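Local coordinates for protein BtGH115A (Bacteroides thetaiotaomicron, PDB 5BY3) that acts as a family GH115 4-O-methyl-alpha-glucuronidase with specificity for decorated arabinogalactans, at residues A[77-82]-A[105-110]; A[93-98]-A[109-114]; A[643-648]-A[680-685]; A[688-693]-A[771-776]. All coordinates share one frame; numbering follows the deposited sequence.

How the interactions relate
From the N terminus, interaction 1 brings helix 77-81 back against strand 106-110 and closes a loop of 22 residues. Interaction 2 starts inside that loop and ends just beyond it, so the two overlap; they share Ala109 and Gly110. Interaction 2 closes the hairpin of strands 96-100 and 106-110, across 10 residues. Both contacts use one mixed sheet. Interactions 3 and 4 lie on the opposite side of the chain's centre, with the centres of interactions 1 and 3 about 66 Å apart. Interaction 3 spans 31 residues, joins two sheets and closes before interaction 4 opens. Interaction 4 spans 77 residues and brings strand 766-772 back to strand 689-696. Interactions 3 and 4 touch where Trp647 meets Val771.

Interaction 1: residues A[77-82]-A[105-110]; sequences KLIEQA and KLVVAG
Val108 O is touched by a methyl group here: Ile79 CD1 rests against Val108 O at 3.6 Å, a van der Waals contact. The polar pairing of the Val108 backbone is with Ile69 and Gly71 of strand 68-72. The methyl CD1 does most of the work from the helix side. Ile79 CD1 also lies 4.0 Å from Val107 CG1 and 3.9 Å from Ala109 CB. It therefore sits over the strand between two side chains that rise from the same face. Ile79 CG1 is anti to the carbonyl carbon (chi1 -80°), and this turns the longer branch toward the strand. Val107 offers both of its methyls: CG1 meets Ile79, while CG2 approaches Ala82 CB more loosely, at 4.5 Å. Ala82 is the first residue beyond the helical turn, so the contact follows the chain out of the helix. The axes of helix 77-81 and strand 106-110 approach to 9.5 Å and run at 126° to each other. Ile86 packs on both Ile79 and Ala109, and Leu89 also packs on Ala109. Val108 points away from helix 77-81, and its side chain meets Ile123 of helix 113-126. The strand is thus covered by helices on both faces, an alpha/beta layered arrangement. The chemistry between these segments is apolar packing. Burial of methyl groups, not directed polar bonding, joins the short helix to this strand.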
loop_
_atom_site.group_PDB
_atom_site.type_symbol
_atom_site.label_atom_id
_atom_site.label_comp_id
_atom_site.label_asym_id
_atom_site.label_seq_id
_atom_site.Cartn_x
_atom_site.Cartn_y
_atom_site.Cartn_z
ATOM N N LYS A 77 16.189 7.658 35.262
ATOM C CA LYS A 77 15.860 7.731 36.693
ATOM C C LYS A 77 14.508 8.434 36.900
ATOM O O LYS A 77 13.859 8.283 37.951
ATOM C CB LYS A 77 16.988 8.428 37.477
ATOM C CG LYS A 77 16.918 8.230 38.987
ATOM C CD LYS A 77 18.262 7.825 39.563
ATOM C CE LYS A 77 18.064 6.998 40.820
ATOM N NZ LYS A 77 19.248 6.144 41.088
ATOM N N LEU A 78 14.103 9.172 35.864
ATOM C CA LEU A 78 12.924 10.040 35.849
ATOM C C LEU A 78 11.616 9.238 35.831
ATOM O O LEU A 78 10.618 9.633 36.455
ATOM C CB LEU A 78 12.985 10.959 34.619
ATOM C CG LEU A 78 14.005 12.088 34.402
ATOM C CD1 LEU A 78 15.473 11.698 34.606
ATOM C CD2 LEU A 78 13.819 12.631 32.992
ATOM N N ILE A 79 11.645 8.123 35.100
ATOM C CA ILE A 79 10.520 7.193 34.962
ATOM C C ILE A 79 10.148 6.571 36.310
ATOM O O ILE A 79 8.955 6.470 36.643
ATOM C CB ILE A 79 10.811 6.139 33.843
ATOM C CG1 ILE A 79 10.554 6.732 32.446
ATOM C CG2 ILE A 79 10.056 4.819 34.029
ATOM C CD1 ILE A 79 9.227 7.446 32.249
ATOM N N GLU A 80 11.171 6.183 37.076
ATOM C CA GLU A 80 10.990 5.653 38.430
ATOM C C GLU A 80 10.407 6.705 39.365
ATOM O O GLU A 80 9.406 6.435 40.052
ATOM C CB GLU A 80 12.315 5.166 39.016
ATOM C CG GLU A 80 13.138 4.248 38.128
ATOM C CD GLU A 80 14.446 3.849 38.783
ATOM O OE1 GLU A 80 15.150 4.735 39.326
ATOM O OE2 GLU A 80 14.771 2.645 38.757
ATOM N N GLN A 81 11.019 7.898 39.359
ATOM C CA GLN A 81 10.782 8.931 40.391
ATOM C C GLN A 81 9.410 9.606 40.408
ATOM O O GLN A 81 9.006 10.148 41.441
ATOM C CB GLN A 81 11.925 9.968 40.460
ATOM C CG GLN A 81 13.218 9.478 41.127
ATOM C CD GLN A 81 13.006 8.491 42.287
ATOM O OE1 GLN A 81 13.413 7.326 42.202
ATOM N NE2 GLN A 81 12.363 8.952 43.368
ATOM N N ALA A 82 8.699 9.573 39.281
ATOM C CA ALA A 82 7.270 9.850 39.283
ATOM C C ALA A 82 6.594 8.498 39.401
ATOM O O ALA A 82 6.827 7.611 38.577
ATOM C CB ALA A 82 6.844 10.586 38.028
ATOM N N LYS A 105 1.031 15.424 36.167
ATOM C CA LYS A 105 2.064 15.456 35.133
ATOM C C LYS A 105 1.787 14.344 34.133
ATOM O O LYS A 105 1.261 13.292 34.484
ATOM C CB LYS A 105 3.451 15.297 35.764
ATOM C CG LYS A 105 3.762 16.363 36.801
ATOM C CD LYS A 105 5.194 16.228 37.285
ATOM C CE LYS A 105 5.643 17.404 38.150
ATOM N NZ LYS A 105 5.072 17.353 39.529
ATOM N N LEU A 106 2.117 14.590 32.875
ATOM C CA LEU A 106 1.937 13.601 31.829
ATOM C C LEU A 106 3.201 12.787 31.745
ATOM O O LEU A 106 4.275 13.336 31.489
ATOM C CB LEU A 106 1.664 14.292 30.493
ATOM C CG LEU A 106 1.418 13.395 29.291
ATOM C CD1 LEU A 106 0.306 12.378 29.525
ATOM C CD2 LEU A 106 1.083 14.287 28.119
ATOM N N VAL A 107 3.072 11.479 31.963
ATOM C CA VAL A 107 4.220 10.555 31.945
ATOM C C VAL A 107 4.138 9.724 30.675
ATOM O O VAL A 107 3.074 9.175 30.354
ATOM C CB VAL A 107 4.267 9.643 33.205
ATOM C CG1 VAL A 107 5.543 8.774 33.242
ATOM C CG2 VAL A 107 4.132 10.479 34.479
ATOM N N VAL A 108 5.261 9.676 29.961
ATOM C CA VAL A 108 5.431 8.886 28.762
ATOM C C VAL A 108 6.576 7.911 29.019
ATOM O O VAL A 108 7.766 8.299 29.063
ATOM C CB VAL A 108 5.765 9.751 27.509
ATOM C CG1 VAL A 108 5.950 8.873 26.273
ATOM C CG2 VAL A 108 4.715 10.829 27.240
ATOM N N ALA A 109 6.194 6.642 29.130
ATOM C CA ALA A 109 7.086 5.551 29.496
ATOM C C ALA A 109 7.155 4.530 28.374
ATOM O O ALA A 109 6.196 3.796 28.150
ATOM C CB ALA A 109 6.592 4.908 30.792
ATOM N N GLY A 110 8.270 4.498 27.647
ATOM C CA GLY A 110 8.464 3.511 26.575
ATOM C C GLY A 110 9.250 2.273 27.022
ATOM O O GLY A 110 10.198 2.375 27.799
#

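Interaction 2: residues A[93-98]-A[109-114]; sequences KQAFML and AGSDSH
This contact is the open end of the beta hairpin made by strands 96-100 and 106-110, together with the N-cap of helix 113-126. Met97, a selenomethionine, and Ala109 form an antiparallel hydrogen-bonded pair: Met97 N to Ala109 O is 2.9 Å, and Ala109 N to Met97 O is 3.0 Å. The next pair, Phe96 and Gly110, is non-hydrogen-bonded. There Phe96 CA comes 3.3 Å from Ala109 O in a CA-H...O contact. Beyond the strands, Ser111 grips Ala95 twice. Ser111 N gives a 2.8 Å bond to Ala95 O, reaching it from above the carbonyl plane. Ser111 OG accepts Ala95 N at 3.1 Å and also bonds to Lys92 O. The hydroxyl is set between the backbone N and the carbonyl carbon (chi1 72°), which turns it back to Ala95. Asp112 is the N-cap residue. Its two carboxylate oxygens divide the work: OD1 caps Gly115 N in the first turn of the helix, while OD2 reaches across to the loop before strand 96-100. That second bond ties the helix start to the hairpin. Gln94 N meets Asp112 OD2 at 2.8 Å, on its syn side and 16° out of the carboxylate plane.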
loop_
_atom_site.group_PDB
_atom_site.type_symbol
_atom_site.label_atom_id
_atom_site.label_comp_id
_atom_site.label_asym_id
_atom_site.label_seq_id
_atom_site.Cartn_x
_atom_site.Cartn_y
_atom_site.Cartn_z
ATOM N N LYS A 93 8.014 -5.149 23.149
ATOM C CA LYS A 93 8.514 -4.555 21.898
ATOM C C LYS A 93 7.810 -3.244 21.468
ATOM O O LYS A 93 6.593 -3.205 21.322
ATOM C CB LYS A 93 8.526 -5.602 20.763
ATOM C CG LYS A 93 7.182 -6.291 20.451
ATOM C CD LYS A 93 7.014 -6.526 18.943
ATOM C CE LYS A 93 5.724 -7.256 18.594
ATOM N NZ LYS A 93 5.210 -6.893 17.241
ATOM N N GLN A 94 8.600 -2.178 21.305
ATOM C CA GLN A 94 8.184 -0.890 20.687
ATOM C C GLN A 94 6.915 -0.285 21.333
ATOM O O GLN A 94 5.992 0.182 20.634
ATOM C CB GLN A 94 8.004 -1.056 19.162
ATOM C CG GLN A 94 9.211 -1.545 18.383
ATOM C CD GLN A 94 8.859 -1.885 16.937
ATOM O OE1 GLN A 94 8.206 -1.101 16.250
ATOM N NE2 GLN A 94 9.275 -3.072 16.476
ATOM N N ALA A 95 6.863 -0.339 22.661
ATOM C CA ALA A 95 5.627 -0.096 23.400
ATOM C C ALA A 95 5.724 1.114 24.305
ATOM O O ALA A 95 6.824 1.523 24.658
ATOM C CB ALA A 95 5.207 -1.335 24.188
ATOM N N PHE A 96 4.571 1.698 24.635
ATOM C CA PHE A 96 4.504 2.834 25.528
ATOM C C PHE A 96 3.249 2.826 26.368
ATOM O O PHE A 96 2.203 2.270 25.952
ATOM C CB PHE A 96 4.653 4.165 24.782
ATOM C CG PHE A 96 3.521 4.463 23.815
ATOM C CD1 PHE A 96 2.355 5.058 24.250
ATOM C CD2 PHE A 96 3.666 4.202 22.456
ATOM C CE1 PHE A 96 1.325 5.341 23.364
ATOM C CE2 PHE A 96 2.643 4.499 21.542
ATOM C CZ PHE A 96 1.470 5.055 22.003
HETATM N N MSE A 97 3.399 3.453 27.539
HETATM C CA MSE A 97 2.349 3.787 28.475
HETATM C C MSE A 97 2.287 5.290 28.584
HETATM O O MSE A 97 3.319 5.983 28.730
HETATM C CB MSE A 97 2.749 3.275 29.837
HETATM C CG MSE A 97 2.109 1.926 30.117
HETATM SE SE MSE A 97 2.188 1.684 32.064
HETATM C CE MSE A 97 0.848 0.259 32.350
ATOM N N LEU A 98 1.070 5.812 28.481
ATOM C CA LEU A 98 0.801 7.193 28.817
ATOM C C LEU A 98 -0.054 7.206 30.059
ATOM O O LEU A 98 -1.050 6.480 30.139
ATOM C CB LEU A 98 0.019 7.871 27.717
ATOM C CG LEU A 98 0.612 8.164 26.364
ATOM C CD1 LEU A 98 -0.446 9.009 25.671
ATOM C CD2 LEU A 98 1.888 8.949 26.535
ATOM N N ALA A 109 6.194 6.642 29.130
ATOM C CA ALA A 109 7.086 5.551 29.496
ATOM C C ALA A 109 7.155 4.530 28.374
ATOM O O ALA A 109 6.196 3.796 28.150
ATOM C CB ALA A 109 6.592 4.908 30.792
ATOM N N GLY A 110 8.270 4.498 27.647
ATOM C CA GLY A 110 8.464 3.511 26.575
ATOM C C GLY A 110 9.250 2.273 27.022
ATOM O O GLY A 110 10.198 2.375 27.799
ATOM N N SER A 111 8.867 1.108 26.513
ATOM C CA SER A 111 9.537 -0.159 26.802
ATOM C C SER A 111 10.950 -0.262 26.221
ATOM O O SER A 111 11.809 -0.951 26.796
ATOM C CB SER A 111 8.683 -1.319 26.303
ATOM O OG SER A 111 8.685 -1.408 24.881
ATOM N N ASP A 112 11.160 0.388 25.071
ATOM C CA ASP A 112 12.476 0.558 24.421
ATOM C C ASP A 112 12.510 1.981 23.832
ATOM O O ASP A 112 11.634 2.764 24.147
ATOM C CB ASP A 112 12.745 -0.523 23.379
ATOM C CG ASP A 112 11.548 -0.777 22.477
ATOM O OD1 ASP A 112 10.972 0.198 21.945
ATOM O OD2 ASP A 112 11.182 -1.960 22.300
ATOM N N SER A 113 13.535 2.331 23.049
ATOM C CA SER A 113 13.716 3.691 22.511
ATOM C C SER A 113 12.618 4.061 21.498
ATOM O O SER A 113 12.078 5.171 21.538
ATOM C CB SER A 113 15.084 3.823 21.851
ATOM O OG SER A 113 16.094 3.308 22.687
ATOM N N HIS A 114 12.290 3.137 20.599
ATOM C CA HIS A 114 11.223 3.388 19.645
ATOM C C HIS A 114 9.888 3.583 20.342
ATOM O O HIS A 114 9.149 4.532 20.047
ATOM C CB HIS A 114 11.212 2.325 18.553
ATOM C CG HIS A 114 12.247 2.579 17.505
ATOM N ND1 HIS A 114 13.588 2.364 17.724
ATOM C CD2 HIS A 114 12.153 3.113 16.265
ATOM C CE1 HIS A 114 14.277 2.723 16.654
ATOM N NE2 HIS A 114 13.428 3.170 15.747
#

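Interaction 3: residues A[643-648]-A[680-685]; sequences AVCQWN and FSFGNL
Trp647 and Phe680 bury the largest areas in this contact. Their planes lie 28° apart, but the rings are slid past each other, so overlap is slight; the centroid of the Trp647 six-membered ring is 4.9 Å from that of Phe680. The better-centred contact is CH-pi. Phe680 CB stands 3.6 Å from the centroid of the Trp647 six-membered ring, only 12° off its normal. Phe680 CD2 lies over the same face, toward the rim, 3.4 Å from Trp647 CD2. The opposite face of the indole is met by Cys645 CB. Phe682 comes to the indole edge, with its CD1 3.8 Å from Trp647 CH2. The sulfur contact is oblique: Cys645 SG is 4.9 Å from the Phe682 ring centroid, and it packs tightly against Phe682 CB. Val644 CG2 and Leu685 CD2 add aliphatic packing, 3.7 Å apart. Asn648 O lies at the edge of the Phe680 ring, in its plane, 3.5 Å from Phe680 CE2. The two segments belong to different sheets. Strand 646-647 pairs with strand 766-772, whereas strand 677-682 pairs with strand 755-761. Their aromatic side chains fill the layer between the sheets, consistent with a beta sandwich, and Leu768 and Ile759 of those partner strands also pack on Phe680.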
loop_
_atom_site.group_PDB
_atom_site.type_symbol
_atom_site.label_atom_id
_atom_site.label_comp_id
_atom_site.label_asym_id
_atom_site.label_seq_id
_atom_site.Cartn_x
_atom_site.Cartn_y
_atom_site.Cartn_z
ATOM N N ALA A 643 -29.439 -10.106 -19.237
ATOM C CA ALA A 643 -29.389 -11.196 -18.255
ATOM C C ALA A 643 -30.800 -11.511 -17.769
ATOM O O ALA A 643 -31.602 -10.598 -17.627
ATOM C CB ALA A 643 -28.513 -10.773 -17.080
ATOM N N VAL A 644 -31.124 -12.781 -17.521
ATOM C CA VAL A 644 -32.413 -13.088 -16.858
ATOM C C VAL A 644 -32.361 -12.863 -15.345
ATOM O O VAL A 644 -33.289 -12.299 -14.765
ATOM C CB VAL A 644 -33.036 -14.466 -17.215
ATOM C CG1 VAL A 644 -33.745 -14.394 -18.555
ATOM C CG2 VAL A 644 -32.014 -15.592 -17.190
ATOM N N CYS A 645 -31.277 -13.289 -14.709
ATOM C CA CYS A 645 -31.049 -12.978 -13.303
ATOM C C CYS A 645 -29.693 -12.328 -13.089
ATOM O O CYS A 645 -28.778 -12.531 -13.888
ATOM C CB CYS A 645 -31.168 -14.221 -12.450
ATOM S SG CYS A 645 -32.670 -15.156 -12.775
ATOM N N GLN A 646 -29.593 -11.550 -12.007
ATOM C CA GLN A 646 -28.378 -10.867 -11.607
ATOM C C GLN A 646 -28.374 -10.707 -10.083
ATOM O O GLN A 646 -29.252 -10.044 -9.515
ATOM C CB GLN A 646 -28.318 -9.506 -12.297
ATOM C CG GLN A 646 -27.007 -8.760 -12.182
ATOM C CD GLN A 646 -26.705 -7.952 -13.435
ATOM O OE1 GLN A 646 -27.593 -7.697 -14.270
ATOM N NE2 GLN A 646 -25.444 -7.545 -13.575
ATOM N N TRP A 647 -27.366 -11.303 -9.443
ATOM C CA TRP A 647 -27.285 -11.433 -7.986
ATOM C C TRP A 647 -25.964 -10.964 -7.424
ATOM O O TRP A 647 -24.946 -10.977 -8.132
ATOM C CB TRP A 647 -27.452 -12.890 -7.579
ATOM C CG TRP A 647 -28.796 -13.456 -7.918
ATOM C CD1 TRP A 647 -30.014 -12.977 -7.510
ATOM C CD2 TRP A 647 -29.068 -14.621 -8.717
ATOM N NE1 TRP A 647 -31.014 -13.754 -8.020
ATOM C CE2 TRP A 647 -30.465 -14.776 -8.758
ATOM C CE3 TRP A 647 -28.266 -15.549 -9.397
ATOM C CZ2 TRP A 647 -31.086 -15.815 -9.459
ATOM C CZ3 TRP A 647 -28.888 -16.592 -10.099
ATOM C CH2 TRP A 647 -30.283 -16.710 -10.117
ATOM N N ASN A 648 -26.024 -10.535 -6.159
ATOM C CA ASN A 648 -24.895 -10.372 -5.234
ATOM C C ASN A 648 -24.975 -11.524 -4.242
ATOM O O ASN A 648 -25.985 -12.235 -4.190
ATOM C CB ASN A 648 -24.986 -9.028 -4.500
ATOM C CG ASN A 648 -26.352 -8.813 -3.802
ATOM O OD1 ASN A 648 -26.656 -9.412 -2.735
ATOM N ND2 ASN A 648 -27.183 -7.945 -4.404
ATOM N N PHE A 680 -29.118 -19.945 -5.124
ATOM C CA PHE A 680 -29.863 -18.872 -5.822
ATOM C C PHE A 680 -31.053 -19.462 -6.547
ATOM O O PHE A 680 -30.957 -20.559 -7.099
ATOM C CB PHE A 680 -28.990 -18.137 -6.843
ATOM C CG PHE A 680 -27.831 -17.430 -6.236
ATOM C CD1 PHE A 680 -26.637 -18.099 -6.004
ATOM C CD2 PHE A 680 -27.938 -16.107 -5.869
ATOM C CE1 PHE A 680 -25.570 -17.457 -5.415
ATOM C CE2 PHE A 680 -26.869 -15.454 -5.290
ATOM C CZ PHE A 680 -25.685 -16.128 -5.059
ATOM N N SER A 681 -32.159 -18.728 -6.574
ATOM C CA SER A 681 -33.372 -19.249 -7.187
ATOM C C SER A 681 -33.998 -18.297 -8.207
ATOM O O SER A 681 -33.909 -17.047 -8.105
ATOM C CB SER A 681 -34.387 -19.695 -6.124
ATOM O OG SER A 681 -34.895 -18.575 -5.420
ATOM N N PHE A 682 -34.647 -18.918 -9.189
ATOM C CA PHE A 682 -35.203 -18.183 -10.301
ATOM C C PHE A 682 -36.293 -19.000 -10.964
ATOM O O PHE A 682 -36.364 -20.239 -10.802
ATOM C CB PHE A 682 -34.098 -17.785 -11.306
ATOM C CG PHE A 682 -33.363 -18.957 -11.910
ATOM C CD1 PHE A 682 -32.374 -19.636 -11.194
ATOM C CD2 PHE A 682 -33.660 -19.384 -13.198
ATOM C CE1 PHE A 682 -31.705 -20.725 -11.742
ATOM C CE2 PHE A 682 -32.992 -20.470 -13.755
ATOM C CZ PHE A 682 -32.009 -21.138 -13.025
ATOM N N GLY A 683 -37.113 -18.284 -11.731
ATOM C CA GLY A 683 -38.354 -18.813 -12.237
ATOM C C GLY A 683 -38.276 -19.442 -13.603
ATOM O O GLY A 683 -37.275 -20.075 -13.993
ATOM N N ASN A 684 -39.373 -19.242 -14.315
ATOM C CA ASN A 684 -39.614 -19.816 -15.606
ATOM C C ASN A 684 -38.813 -19.106 -16.694
ATOM O O ASN A 684 -39.018 -17.902 -16.934
ATOM C CB ASN A 684 -41.107 -19.697 -15.901
ATOM C CG ASN A 684 -41.571 -20.676 -16.947
ATOM O OD1 ASN A 684 -41.041 -21.792 -17.045
ATOM N ND2 ASN A 684 -42.576 -20.275 -17.738
ATOM N N LEU A 685 -37.901 -19.855 -17.323
ATOM C CA LEU A 685 -37.163 -19.397 -18.513
ATOM C C LEU A 685 -37.769 -19.919 -19.828
ATOM O O LEU A 685 -38.558 -20.871 -19.818
ATOM C CB LEU A 685 -35.695 -19.836 -18.448
ATOM C CG LEU A 685 -34.833 -19.584 -17.202
ATOM C CD1 LEU A 685 -33.461 -20.214 -17.400
ATOM C CD2 LEU A 685 -34.723 -18.111 -16.807
#

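Interaction 4: residues A[688-693]-A[771-776]; sequences DSVEVD and VMLYEV
Strands 689-696 and 766-772 run antiparallel here, with Asp693 and Met772 as a hydrogen-bonded pair: Met772 N to Asp693 O is 2.8 Å and Asp693 N to Met772 O is 3.1 Å. Past Met772, a selenomethionine, the chain leaves the strand, yet Glu691 N still bonds Tyr774 O at 3.0 Å, almost straight. Glu691 O and Leu773 O are modelled too close together, so the local backbone there is doubtful. On one face the contact is aliphatic. Leu773 CG meets Val690 CG2 at 3.8 Å, and Leu773 CD1 lies alongside Val692 CG2 at 4.0 Å. The other face carries Glu691, Asp693 and Tyr774. Asp693 CG is anti to the backbone N (chi1 -171°), which carries OD2 to the edge of the Tyr774 ring, 3.7 Å from CE2 and near the ring plane. The carboxylate is turned 39° from that plane. Glu691 OE2 approaches the ring obliquely, 4.1 Å from CD2. Arg641 forms a salt bridge with Glu691 and a cation-pi contact with Tyr774, while Arg695 forms a salt bridge with Asp693. The contact thus has an oily face and a charged one. The arginines probably offset the negative charge gathered beside the tyrosine.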
loop_
_atom_site.group_PDB
_atom_site.type_symbol
_atom_site.label_atom_id
_atom_site.label_comp_id
_atom_site.label_asym_id
_atom_site.label_seq_id
_atom_site.Cartn_x
_atom_site.Cartn_y
_atom_site.Cartn_z
ATOM N N ASP A 688 -33.565 -23.767 -24.356
ATOM C CA ASP A 688 -32.990 -25.070 -23.998
ATOM C C ASP A 688 -32.056 -25.033 -22.756
ATOM O O ASP A 688 -32.094 -25.924 -21.892
ATOM C CB ASP A 688 -32.254 -25.595 -25.263
ATOM C CG ASP A 688 -31.650 -27.009 -25.110
ATOM O OD1 ASP A 688 -32.051 -27.783 -24.215
ATOM O OD2 ASP A 688 -30.764 -27.359 -25.930
ATOM N N SER A 689 -31.242 -23.982 -22.674
ATOM C CA SER A 689 -30.075 -23.955 -21.792
ATOM C C SER A 689 -29.962 -22.619 -21.078
ATOM O O SER A 689 -30.704 -21.683 -21.394
ATOM C CB SER A 689 -28.793 -24.225 -22.609
ATOM O OG SER A 689 -28.598 -25.608 -22.859
ATOM N N VAL A 690 -29.025 -22.556 -20.123
ATOM C CA VAL A 690 -28.696 -21.338 -19.342
ATOM C C VAL A 690 -27.182 -21.103 -19.305
ATOM O O VAL A 690 -26.409 -22.055 -19.092
ATOM C CB VAL A 690 -29.289 -21.375 -17.893
ATOM C CG1 VAL A 690 -28.782 -22.574 -17.089
ATOM C CG2 VAL A 690 -29.026 -20.072 -17.153
ATOM N N GLU A 691 -26.767 -19.846 -19.516
ATOM C CA GLU A 691 -25.344 -19.478 -19.389
ATOM C C GLU A 691 -25.091 -18.876 -18.018
ATOM O O GLU A 691 -25.527 -17.774 -17.733
ATOM C CB GLU A 691 -24.898 -18.509 -20.503
ATOM C CG GLU A 691 -23.377 -18.382 -20.662
ATOM C CD GLU A 691 -22.948 -17.096 -21.361
ATOM O OE1 GLU A 691 -23.124 -16.969 -22.591
ATOM O OE2 GLU A 691 -22.428 -16.197 -20.676
ATOM N N VAL A 692 -24.384 -19.592 -17.165
ATOM C CA VAL A 692 -24.080 -19.065 -15.831
ATOM C C VAL A 692 -22.741 -18.351 -15.824
ATOM O O VAL A 692 -21.731 -18.955 -16.145
ATOM C CB VAL A 692 -24.149 -20.175 -14.761
ATOM C CG1 VAL A 692 -23.903 -19.607 -13.358
ATOM C CG2 VAL A 692 -25.504 -20.858 -14.851
ATOM N N ASP A 693 -22.760 -17.073 -15.436
ATOM C CA ASP A 693 -21.626 -16.135 -15.504
ATOM C C ASP A 693 -21.290 -15.753 -14.069
ATOM O O ASP A 693 -22.038 -15.049 -13.416
ATOM C CB ASP A 693 -22.076 -14.916 -16.322
ATOM C CG ASP A 693 -20.939 -13.951 -16.674
ATOM O OD1 ASP A 693 -19.821 -14.094 -16.131
ATOM O OD2 ASP A 693 -21.196 -13.006 -17.477
ATOM N N VAL A 771 -23.102 -12.843 -9.975
ATOM C CA VAL A 771 -23.620 -13.954 -10.758
ATOM C C VAL A 771 -24.633 -13.358 -11.756
ATOM O O VAL A 771 -25.491 -12.559 -11.358
ATOM C CB VAL A 771 -24.328 -15.012 -9.874
ATOM C CG1 VAL A 771 -24.833 -16.152 -10.744
ATOM C CG2 VAL A 771 -23.399 -15.588 -8.795
HETATM N N MSE A 772 -24.519 -13.723 -13.039
HETATM C CA MSE A 772 -25.551 -13.400 -14.047
HETATM C C MSE A 772 -26.069 -14.638 -14.770
HETATM O O MSE A 772 -25.429 -15.693 -14.759
HETATM C CB MSE A 772 -25.064 -12.332 -15.002
HETATM C CG MSE A 772 -24.843 -11.003 -14.283
HETATM SE SE MSE A 772 -22.962 -10.865 -13.725
HETATM C CE MSE A 772 -22.550 -9.025 -14.311
ATOM N N LEU A 773 -27.238 -14.526 -15.402
ATOM C CA LEU A 773 -27.908 -15.721 -15.958
ATOM C C LEU A 773 -27.991 -15.933 -17.484
ATOM O O LEU A 773 -27.571 -16.983 -17.931
ATOM C CB LEU A 773 -29.158 -16.143 -15.164
ATOM C CG LEU A 773 -29.024 -17.486 -14.400
ATOM C CD1 LEU A 773 -27.736 -17.734 -13.621
ATOM C CD2 LEU A 773 -30.208 -17.714 -13.476
ATOM N N TYR A 774 -28.533 -15.007 -18.273
ATOM C CA TYR A 774 -28.592 -15.182 -19.780
ATOM C C TYR A 774 -29.218 -16.483 -20.359
ATOM O O TYR A 774 -28.686 -17.594 -20.169
ATOM C CB TYR A 774 -27.218 -14.941 -20.472
ATOM C CG TYR A 774 -26.474 -13.730 -19.957
ATOM C CD1 TYR A 774 -26.878 -12.420 -20.295
ATOM C CD2 TYR A 774 -25.382 -13.891 -19.105
ATOM C CE1 TYR A 774 -26.197 -11.305 -19.790
ATOM C CE2 TYR A 774 -24.699 -12.797 -18.609
ATOM C CZ TYR A 774 -25.112 -11.513 -18.936
ATOM O OH TYR A 774 -24.391 -10.472 -18.417
ATOM N N GLU A 775 -30.304 -16.324 -21.120
ATOM C CA GLU A 775 -31.004 -17.459 -21.760
ATOM C C GLU A 775 -30.145 -18.363 -22.674
ATOM O O GLU A 775 -29.636 -19.370 -22.185
ATOM C CB GLU A 775 -32.337 -17.024 -22.389
ATOM C CG GLU A 775 -33.533 -17.457 -21.540
ATOM C CD GLU A 775 -34.676 -16.449 -21.459
ATOM O OE1 GLU A 775 -35.384 -16.476 -20.424
ATOM O OE2 GLU A 775 -34.890 -15.660 -22.411
ATOM N N VAL A 776 -29.976 -18.018 -23.957
ATOM C CA VAL A 776 -29.084 -18.756 -24.920
ATOM C C VAL A 776 -29.449 -20.221 -25.286
ATOM O O VAL A 776 -30.025 -20.953 -24.478
ATOM C CB VAL A 776 -27.561 -18.650 -24.575
ATOM C CG1 VAL A 776 -27.219 -17.293 -23.970
ATOM C CG2 VAL A 776 -27.083 -19.793 -23.683
#